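PDB 4OEV: putative peptide ABC-transport system periplasmic peptide-binding protein, which binds nickel outside the cytoplasm, here together with oxalate, and probably delivers it to an ABC-type importer. Local coordinates for residues K1-N13 with H481-K494. Residues are numbered along the deposited sequence; the frame is centred on the assembly and turned at random.
Sequences KIPKDTLIIAVEN and HGVGFTWNVYEWSK. With NI (nickel (II) ion), chain C.
Glu12 meets the metal ligand His481 through OE1, which accepts a hydrogen bond from His481 ND1 at 2.9 Å; the bond is bent (133°), reaching the carboxylate from above its plane and leaning out of the imidazole plane. With ND1 engaged, His481 NE2 binds the nickel ion at 2.2 Å, a site shared with His26 and His480. Asn13 lays ND2 over the centre of one imidazole face, 3.3 Å from CG of His481, and a water joins Glu12 OE1 to the His481 carbonyl. In this solute-binding protein of family 5 the two chain ends come together here, the C-terminal tail running beside strand 6-11, an edge strand paired with 191-196. Ile9 pushes CD1 against Trp492 CZ3 (3.5 Å), while its CG2, anti to the backbone N, reaches Phe485 CZ (3.8 Å). Leu7 CD1 packs on Trp492 CB at 3.6 Å. Beyond it Lys494, extended past CG, drives NZ almost straight onto the Thr6 carbonyl O (2.7 Å); the ammonium also bonds a water held by Ile2 O and forms a salt bridge with Asp213. Lys4, its chain bent at chi4 (90°), turns NZ back to the terminal carboxylate of Lys494, hydrogen-bonding O at 3.1 Å and forming a salt bridge with OXT, whose hydrogen bond is weak.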
# COMPACT_ATOMS: atom_id res chain seq x y z
N LYS A 1 3.28 25.56 -22.23
CA LYS A 1 2.15 24.85 -21.65
C LYS A 1 2.11 23.41 -22.14
O LYS A 1 2.51 23.14 -23.27
CB LYS A 1 0.83 25.53 -21.99
CG LYS A 1 -0.32 25.02 -21.14
CD LYS A 1 -1.67 25.38 -21.71
CE LYS A 1 -2.77 25.06 -20.70
NZ LYS A 1 -4.13 25.43 -21.19
N ILE A 2 1.61 22.49 -21.32
CA ILE A 2 1.53 21.07 -21.67
C ILE A 2 0.54 20.87 -22.83
O ILE A 2 -0.61 21.33 -22.75
CB ILE A 2 1.09 20.22 -20.48
CG1 ILE A 2 2.11 20.34 -19.34
CG2 ILE A 2 0.93 18.72 -20.90
CD1 ILE A 2 1.68 19.79 -17.98
N PRO A 3 0.98 20.22 -23.93
CA PRO A 3 0.09 20.03 -25.09
C PRO A 3 -1.18 19.28 -24.68
O PRO A 3 -1.20 18.54 -23.70
CB PRO A 3 0.92 19.18 -26.06
CG PRO A 3 2.30 19.18 -25.56
CD PRO A 3 2.38 19.85 -24.22
N LYS A 4 -2.23 19.47 -25.47
CA LYS A 4 -3.53 18.88 -25.19
C LYS A 4 -3.47 17.34 -25.31
O LYS A 4 -4.30 16.64 -24.73
CB LYS A 4 -4.55 19.52 -26.15
CG LYS A 4 -6.02 19.24 -25.89
CD LYS A 4 -6.88 19.71 -27.07
CE LYS A 4 -8.18 18.92 -27.24
NZ LYS A 4 -9.27 19.60 -26.44
N ASP A 5 -2.48 16.82 -26.02
CA ASP A 5 -2.40 15.37 -26.26
C ASP A 5 -1.48 14.67 -25.29
O ASP A 5 -1.23 13.47 -25.42
CB ASP A 5 -1.97 15.12 -27.72
CG ASP A 5 -0.48 15.36 -27.96
OD1 ASP A 5 0.21 16.01 -27.14
OD2 ASP A 5 0.02 14.95 -29.02
N THR A 6 -1.00 15.41 -24.30
CA THR A 6 -0.06 14.90 -23.31
C THR A 6 -0.62 15.08 -21.90
O THR A 6 -1.12 16.16 -21.59
CB THR A 6 1.31 15.64 -23.40
OG1 THR A 6 1.88 15.48 -24.70
CG2 THR A 6 2.28 15.14 -22.35
N LEU A 7 -0.57 14.01 -21.08
CA LEU A 7 -0.91 14.08 -19.65
C LEU A 7 0.37 13.98 -18.84
O LEU A 7 1.15 13.09 -19.06
CB LEU A 7 -1.85 12.94 -19.24
CG LEU A 7 -3.35 13.16 -19.47
CD1 LEU A 7 -4.17 11.98 -18.95
CD2 LEU A 7 -3.82 14.49 -18.88
N ILE A 8 0.60 14.90 -17.91
CA ILE A 8 1.77 14.74 -17.05
C ILE A 8 1.31 14.66 -15.63
O ILE A 8 0.71 15.59 -15.12
CB ILE A 8 2.77 15.89 -17.20
CG1 ILE A 8 3.09 16.13 -18.67
CG2 ILE A 8 4.01 15.62 -16.34
CD1 ILE A 8 4.23 17.02 -18.91
N ILE A 9 1.55 13.51 -15.00
CA ILE A 9 1.06 13.29 -13.64
C ILE A 9 2.19 13.02 -12.67
O ILE A 9 3.02 12.15 -12.91
CB ILE A 9 0.09 12.09 -13.57
CG1 ILE A 9 -1.03 12.21 -14.60
CG2 ILE A 9 -0.43 11.88 -12.15
CD1 ILE A 9 -1.95 11.02 -14.55
N ALA A 10 2.19 13.76 -11.57
CA ALA A 10 3.15 13.52 -10.51
C ALA A 10 2.73 12.33 -9.67
O ALA A 10 1.56 12.19 -9.29
CB ALA A 10 3.28 14.78 -9.59
N VAL A 11 3.71 11.51 -9.33
CA VAL A 11 3.48 10.38 -8.42
C VAL A 11 4.59 10.31 -7.38
O VAL A 11 5.77 10.43 -7.73
CB VAL A 11 3.39 9.06 -9.20
CG1 VAL A 11 3.34 7.89 -8.22
CG2 VAL A 11 2.11 9.07 -10.05
N GLU A 12 4.22 10.14 -6.11
CA GLU A 12 5.24 10.17 -5.01
C GLU A 12 6.36 9.10 -5.14
O GLU A 12 7.57 9.43 -5.03
CB GLU A 12 4.55 10.03 -3.68
CG GLU A 12 5.51 10.12 -2.46
CD GLU A 12 4.82 9.75 -1.20
OE1 GLU A 12 3.62 9.44 -1.28
OE2 GLU A 12 5.47 9.77 -0.11
N ASN A 13 5.96 7.85 -5.42
CA ASN A 13 6.87 6.71 -5.44
C ASN A 13 7.08 6.19 -6.85
O ASN A 13 6.20 6.33 -7.70
CB ASN A 13 6.29 5.59 -4.57
CG ASN A 13 6.09 6.03 -3.15
OD1 ASN A 13 7.06 6.18 -2.41
ND2 ASN A 13 4.83 6.26 -2.75
N HIS A 481 -0.55 5.54 0.08
CA HIS A 481 -0.00 6.65 -0.71
C HIS A 481 -0.97 7.16 -1.76
O HIS A 481 -0.54 7.86 -2.66
CB HIS A 481 1.32 6.31 -1.43
CG HIS A 481 2.47 5.99 -0.51
ND1 HIS A 481 3.20 6.96 0.16
CD2 HIS A 481 3.03 4.80 -0.18
CE1 HIS A 481 4.15 6.36 0.89
NE2 HIS A 481 4.07 5.05 0.69
N GLY A 482 -2.26 6.84 -1.63
CA GLY A 482 -3.25 7.25 -2.58
C GLY A 482 -3.17 6.46 -3.88
O GLY A 482 -3.89 6.77 -4.87
N VAL A 483 -2.31 5.43 -3.90
CA VAL A 483 -2.19 4.57 -5.11
C VAL A 483 -3.56 4.15 -5.56
O VAL A 483 -4.44 3.78 -4.75
CB VAL A 483 -1.26 3.36 -4.87
CG1 VAL A 483 -1.41 2.29 -5.95
CG2 VAL A 483 0.25 3.83 -4.84
N GLY A 484 -3.79 4.28 -6.86
CA GLY A 484 -5.08 3.98 -7.39
C GLY A 484 -5.72 5.22 -7.92
O GLY A 484 -6.74 5.13 -8.56
N PHE A 485 -5.15 6.40 -7.66
CA PHE A 485 -5.86 7.60 -8.08
C PHE A 485 -5.84 7.77 -9.61
O PHE A 485 -6.64 8.54 -10.17
CB PHE A 485 -5.33 8.85 -7.35
CG PHE A 485 -4.02 9.38 -7.86
CD1 PHE A 485 -3.99 10.43 -8.79
CD2 PHE A 485 -2.81 8.85 -7.41
CE1 PHE A 485 -2.77 10.95 -9.26
CE2 PHE A 485 -1.59 9.34 -7.87
CZ PHE A 485 -1.58 10.41 -8.81
N THR A 486 -4.98 7.00 -10.27
CA THR A 486 -4.84 6.97 -11.72
C THR A 486 -5.47 5.74 -12.36
O THR A 486 -5.17 5.41 -13.52
CB THR A 486 -3.34 6.99 -12.10
OG1 THR A 486 -2.64 5.97 -11.35
CG2 THR A 486 -2.74 8.32 -11.79
N TRP A 487 -6.39 5.09 -11.63
CA TRP A 487 -6.90 3.76 -12.03
C TRP A 487 -7.64 3.85 -13.37
O TRP A 487 -7.67 2.86 -14.09
CB TRP A 487 -7.84 3.16 -10.98
CG TRP A 487 -9.15 3.89 -10.92
CD1 TRP A 487 -9.41 5.07 -10.23
CD2 TRP A 487 -10.38 3.55 -11.60
NE1 TRP A 487 -10.73 5.46 -10.45
CE2 TRP A 487 -11.33 4.55 -11.28
CE3 TRP A 487 -10.76 2.48 -12.43
CZ2 TRP A 487 -12.66 4.51 -11.77
CZ3 TRP A 487 -12.09 2.45 -12.93
CH2 TRP A 487 -13.01 3.45 -12.59
N ASN A 488 -8.25 5.01 -13.69
CA ASN A 488 -8.96 5.11 -14.98
C ASN A 488 -8.33 6.16 -15.88
O ASN A 488 -9.01 6.83 -16.69
CB ASN A 488 -10.47 5.39 -14.80
CG ASN A 488 -10.80 6.86 -14.58
OD1 ASN A 488 -10.22 7.53 -13.71
ND2 ASN A 488 -11.73 7.38 -15.38
N VAL A 489 -7.01 6.30 -15.76
CA VAL A 489 -6.30 7.35 -16.49
C VAL A 489 -6.52 7.25 -18.01
O VAL A 489 -6.53 8.26 -18.70
CB VAL A 489 -4.79 7.32 -16.19
CG1 VAL A 489 -4.18 6.02 -16.68
CG2 VAL A 489 -4.11 8.54 -16.82
N TYR A 490 -6.78 6.05 -18.54
CA TYR A 490 -7.02 5.92 -19.96
C TYR A 490 -8.33 6.58 -20.42
O TYR A 490 -8.64 6.58 -21.62
CB TYR A 490 -7.01 4.43 -20.40
CG TYR A 490 -7.91 3.49 -19.61
CD1 TYR A 490 -9.24 3.31 -19.96
CD2 TYR A 490 -7.42 2.79 -18.50
CE1 TYR A 490 -10.07 2.45 -19.24
CE2 TYR A 490 -8.23 1.93 -17.77
CZ TYR A 490 -9.55 1.76 -18.15
OH TYR A 490 -10.37 0.92 -17.43
N GLU A 491 -9.14 7.06 -19.49
CA GLU A 491 -10.36 7.78 -19.84
C GLU A 491 -10.15 9.28 -19.68
O GLU A 491 -11.04 10.07 -20.00
CB GLU A 491 -11.55 7.32 -18.98
CG GLU A 491 -11.80 5.83 -19.05
CD GLU A 491 -13.06 5.40 -18.31
OE1 GLU A 491 -13.32 5.94 -17.21
OE2 GLU A 491 -13.79 4.52 -18.79
N TRP A 492 -8.98 9.69 -19.18
CA TRP A 492 -8.74 11.12 -18.93
C TRP A 492 -8.38 11.83 -20.22
O TRP A 492 -7.73 11.23 -21.08
CB TRP A 492 -7.60 11.36 -17.93
CG TRP A 492 -7.76 10.78 -16.55
CD1 TRP A 492 -8.72 9.91 -16.13
CD2 TRP A 492 -6.94 11.06 -15.40
NE1 TRP A 492 -8.53 9.61 -14.79
CE2 TRP A 492 -7.45 10.31 -14.33
CE3 TRP A 492 -5.82 11.88 -15.18
CZ2 TRP A 492 -6.87 10.33 -13.05
CZ3 TRP A 492 -5.25 11.91 -13.91
CH2 TRP A 492 -5.78 11.14 -12.86
N SER A 493 -8.80 13.08 -20.38
CA SER A 493 -8.44 13.86 -21.56
C SER A 493 -8.55 15.37 -21.33
O SER A 493 -9.14 15.84 -20.35
CB SER A 493 -9.32 13.49 -22.76
OG SER A 493 -10.66 13.90 -22.53
N LYS A 494 -7.96 16.12 -22.26
CA LYS A 494 -8.05 17.58 -22.24
C LYS A 494 -8.87 18.05 -23.42
O LYS A 494 -8.97 17.32 -24.43
CB LYS A 494 -6.67 18.20 -22.27
CG LYS A 494 -5.87 17.88 -21.03
CD LYS A 494 -4.41 17.98 -21.37
CE LYS A 494 -3.56 18.13 -20.16
NZ LYS A 494 -2.18 18.46 -20.59
OXT LYS A 494 -9.46 19.13 -23.34
NI NI C . 4.64 3.28 1.82
O HOH W 1 -2.93 21.27 -20.54
O HOH W 2 -6.50 14.46 -24.00
O HOH W 3 1.37 10.19 -2.72
O HOH W 4 6.51 3.64 1.30